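Local structure of oligopeptide-binding protein oppA (Lactococcus lactis, 3DRF) at residues A[387-392]-A[400-405]. The protein captures oligopeptides in a voluminous cavity and delivers them to the OppABCDF ABC transporter, which takes them up into the cell. Sequence-based numbering, arbitrary orientation.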
ATOM      1  N   LEU A 387     -31.214   5.198 -11.192  1.00 10.51           N
ATOM      2  CA  LEU A 387     -30.106   5.991 -11.726  1.00 10.39           C
ATOM      3  C   LEU A 387     -29.868   5.680 -13.194  1.00 10.23           C
ATOM      4  O   LEU A 387     -29.641   6.546 -13.969  1.00 10.64           O
ATOM      5  CB  LEU A 387     -28.814   5.737 -10.918  1.00 10.39           C
ATOM      6  CG  LEU A 387     -28.794   6.424  -9.548  1.00 10.51           C
ATOM      7  CD1 LEU A 387     -27.698   5.822  -8.699  1.00 10.73           C
ATOM      8  CD2 LEU A 387     -28.460   7.954  -9.693  1.00 13.24           C
ATOM      9  N   LEU A 388     -29.921   4.397 -13.530  1.00  9.94           N
ATOM     10  CA  LEU A 388     -29.666   3.957 -14.902  1.00 10.04           C
ATOM     11  C   LEU A 388     -30.828   4.359 -15.834  1.00 10.78           C
ATOM     12  O   LEU A 388     -30.590   4.810 -16.900  1.00 10.59           O
ATOM     13  CB  LEU A 388     -29.409   2.422 -14.933  1.00  9.86           C
ATOM     14  CG  LEU A 388     -28.041   2.058 -14.273  1.00  9.48           C
ATOM     15  CD1 LEU A 388     -27.970   0.526 -14.122  1.00 10.68           C
ATOM     16  CD2 LEU A 388     -26.905   2.626 -15.131  1.00 11.26           C
ATOM     17  N   ASP A 389     -32.063   4.186 -15.363  1.00 11.79           N
ATOM     18  CA  ASP A 389     -33.261   4.607 -16.120  1.00 12.76           C
ATOM     19  C   ASP A 389     -33.170   6.119 -16.407  1.00 13.45           C
ATOM     20  O   ASP A 389     -33.335   6.524 -17.505  1.00 14.46           O
ATOM     21  CB  ASP A 389     -34.558   4.371 -15.312  1.00 13.06           C
ATOM     22  CG  ASP A 389     -35.072   2.980 -15.402  1.00 14.85           C
ATOM     23  OD1 ASP A 389     -34.600   2.209 -16.229  1.00 16.56           O
ATOM     24  OD2 ASP A 389     -35.896   2.660 -14.602  1.00 17.37           O
ATOM     25  N   GLU A 390     -32.877   6.897 -15.374  1.00 13.45           N
ATOM     26  CA  GLU A 390     -32.763   8.381 -15.472  1.00 14.36           C
ATOM     27  C   GLU A 390     -31.671   8.834 -16.432  1.00 14.10           C
ATOM     28  O   GLU A 390     -31.768   9.855 -17.030  1.00 15.91           O
ATOM     29  CB  GLU A 390     -32.554   9.018 -14.085  1.00 14.72           C
ATOM     30  CG  GLU A 390     -33.763   8.959 -13.173  1.00 17.06           C
ATOM     31  CD  GLU A 390     -33.500   9.442 -11.783  1.00 19.78           C
ATOM     32  OE1 GLU A 390     -32.357   9.575 -11.347  1.00 21.94           O
ATOM     33  OE2 GLU A 390     -34.477   9.649 -11.118  1.00 22.63           O
ATOM     34  N   ASP A 391     -30.618   8.036 -16.585  1.00 13.28           N
ATOM     35  CA  ASP A 391     -29.487   8.360 -17.447  1.00 12.96           C
ATOM     36  C   ASP A 391     -29.606   7.806 -18.868  1.00 12.17           C
ATOM     37  O   ASP A 391     -28.743   7.888 -19.610  1.00 12.84           O
ATOM     38  CB  ASP A 391     -28.157   7.881 -16.779  1.00 13.50           C
ATOM     39  CG  ASP A 391     -26.932   8.536 -17.350  1.00 15.21           C
ATOM     40  OD1 ASP A 391     -26.903   9.713 -17.514  1.00 18.24           O
ATOM     41  OD2 ASP A 391     -26.048   7.827 -17.747  1.00 17.41           O
ATOM     42  N   GLY A 392     -30.746   7.253 -19.216  1.00 11.26           N
ATOM     43  CA  GLY A 392     -30.961   6.796 -20.579  1.00 10.95           C
ATOM     44  C   GLY A 392     -30.441   5.415 -20.926  1.00  9.91           C
ATOM     45  O   GLY A 392     -30.304   5.101 -22.042  1.00 10.92           O
ATOM     46  N   GLY A 400     -32.297  -8.777 -21.209  1.00  9.56           N
ATOM     47  CA  GLY A 400     -32.104  -8.481 -19.786  1.00  9.38           C
ATOM     48  C   GLY A 400     -31.006  -7.466 -19.434  1.00  9.31           C
ATOM     49  O   GLY A 400     -30.731  -7.281 -18.305  1.00 10.46           O
ATOM     50  N   TYR A 401     -30.459  -6.850 -20.454  1.00  8.45           N
ATOM     51  CA  TYR A 401     -29.404  -5.851 -20.239  1.00  8.32           C
ATOM     52  C   TYR A 401     -29.782  -4.511 -20.871  1.00  8.28           C
ATOM     53  O   TYR A 401     -30.552  -4.432 -21.811  1.00  8.37           O
ATOM     54  CB  TYR A 401     -28.065  -6.355 -20.790  1.00  8.41           C
ATOM     55  CG  TYR A 401     -27.588  -7.628 -20.109  1.00  8.86           C
ATOM     56  CD1 TYR A 401     -27.168  -7.629 -18.797  1.00  8.89           C
ATOM     57  CD2 TYR A 401     -27.631  -8.829 -20.765  1.00 10.01           C
ATOM     58  CE1 TYR A 401     -26.710  -8.774 -18.184  1.00  9.16           C
ATOM     59  CE2 TYR A 401     -27.217  -9.970 -20.162  1.00 10.34           C
ATOM     60  CZ  TYR A 401     -26.774  -9.942 -18.864  1.00  9.94           C
ATOM     61  OH  TYR A 401     -26.348 -11.104 -18.216  1.00 12.77           O
ATOM     62  N   ARG A 402     -29.189  -3.475 -20.306  1.00  8.58           N
ATOM     63  CA  ARG A 402     -29.446  -2.098 -20.720  1.00  8.61           C
ATOM     64  C   ARG A 402     -28.603  -1.641 -21.895  1.00  9.08           C
ATOM     65  O   ARG A 402     -27.558  -2.185 -22.123  1.00  8.98           O
ATOM     66  CB  ARG A 402     -29.237  -1.161 -19.532  1.00  8.53           C
ATOM     67  CG  ARG A 402     -30.261  -1.403 -18.358  1.00  9.09           C
ATOM     68  CD  ARG A 402     -29.861  -0.547 -17.155  1.00  9.74           C
ATOM     69  NE  ARG A 402     -30.769  -0.772 -16.018  1.00  9.72           N
ATOM     70  CZ  ARG A 402     -31.955  -0.203 -15.872  1.00 10.57           C
ATOM     71  NH1 ARG A 402     -32.339   0.678 -16.748  1.00 11.18           N
ATOM     72  NH2 ARG A 402     -32.690  -0.423 -14.808  1.00 11.93           N
ATOM     73  N   GLU A 403     -29.135  -0.656 -22.623  1.00  9.63           N
ATOM     74  CA  GLU A 403     -28.505  -0.120 -23.825  1.00 10.13           C
ATOM     75  C   GLU A 403     -28.749   1.402 -23.887  1.00 10.78           C
ATOM     76  O   GLU A 403     -29.708   1.885 -23.415  1.00 11.75           O
ATOM     77  CB  GLU A 403     -29.121  -0.750 -25.083  1.00 10.13           C
ATOM     78  CG  GLU A 403     -29.087  -2.281 -25.151  1.00 11.10           C
ATOM     79  CD  GLU A 403     -29.757  -2.843 -26.391  1.00 13.25           C
ATOM     80  OE1 GLU A 403     -30.117  -2.034 -27.230  1.00 16.68           O
ATOM     81  OE2 GLU A 403     -29.864  -4.006 -26.487  1.00 10.52           O
ATOM     82  N   LYS A 404     -27.833   2.098 -24.538  1.00 11.66           N
ATOM     83  CA  LYS A 404     -27.959   3.519 -24.792  1.00 13.54           C
ATOM     84  C   LYS A 404     -27.514   3.762 -26.225  1.00 15.27           C
ATOM     85  O   LYS A 404     -26.375   3.526 -26.543  1.00 15.68           O
ATOM     86  CB  LYS A 404     -27.114   4.332 -23.824  1.00 13.63           C
ATOM     87  CG  LYS A 404     -27.265   5.867 -24.060  1.00 14.89           C
ATOM     88  CD  LYS A 404     -26.335   6.679 -23.205  1.00 16.99           C
ATOM     89  CE  LYS A 404     -26.928   6.826 -21.830  1.00 16.64           C
ATOM     90  NZ  LYS A 404     -26.229   7.876 -20.967  1.00 16.40           N
ATOM     91  N   ASP A 405     -28.447   4.203 -27.059  1.00 17.41           N
ATOM     92  CA  ASP A 405     -28.222   4.428 -28.476  1.00 19.11           C
ATOM     93  C   ASP A 405     -27.527   3.242 -29.116  1.00 18.97           C
ATOM     94  O   ASP A 405     -26.564   3.406 -29.829  1.00 19.65           O
ATOM     95  CB  ASP A 405     -27.397   5.699 -28.680  1.00 20.29           C
ATOM     96  CG  ASP A 405     -27.422   6.182 -30.154  1.00 23.18           C
ATOM     97  OD1 ASP A 405     -28.406   5.933 -30.899  1.00 26.25           O
ATOM     98  OD2 ASP A 405     -26.411   6.773 -30.541  1.00 27.26           O
TER
HETATM   99  O   HOH W   1     -35.609   0.101 -13.818  1.00 23.37           O
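Arg402 reaches Asp389 and Leu388 because its chain runs extended from CG to NE (chi2 173°, chi3 -178°), whereas Lys404, bent at chi3 (-81°), turns its ammonium onto Asp391. The planes of the guanidinium and the Asp389 carboxylate are strongly tilted against each other, and one hydrogen-bonded pair carries the salt bridge: Arg402 NH1 donates to Asp389 OD1 at 2.8 Å, almost straight and close to the guanidinium plane, but arrives from above the carboxylate plane. A water completes the pairing, donating a hydrogen bond to Asp389 OD2 at 2.7 Å and accepting one from Arg402 NH2. Leu388 CB lies over one guanidinium face, offset toward its rim, and Leu388 CD1 packs 3.6 Å from Arg402 NE. The buried group spends its other N-H bonds on the carbonyls of Trp393 and Ile436 and on Asn385 OD1, which together fix its rotation. A methionine in its place would probably leave Asp389 without its countercharge and those two carbonyls without this donor.

At the other end, Lys404 NZ meets Asp391 O at 2.9 Å, nearly in line with the carbonyl bond, and bridges to Asp391 OD2 at 3.2 Å from well above the carboxylate plane. Asp329 is a second anionic partner of the same ammonium, whose charge probably eases the closeness of the Asp329 and Asp391 carboxylates.

Gly392, at positive phi, is the C' residue of a Schellman motif, with Gly392 N bonded to Asp389 O and Trp393 N to Leu388 O. The arrangement is thus a Schellman-capped helix, 381-390, turning into a β-hairpin of strands 394-396 and 401-404, whose second strand packs back on the helix end.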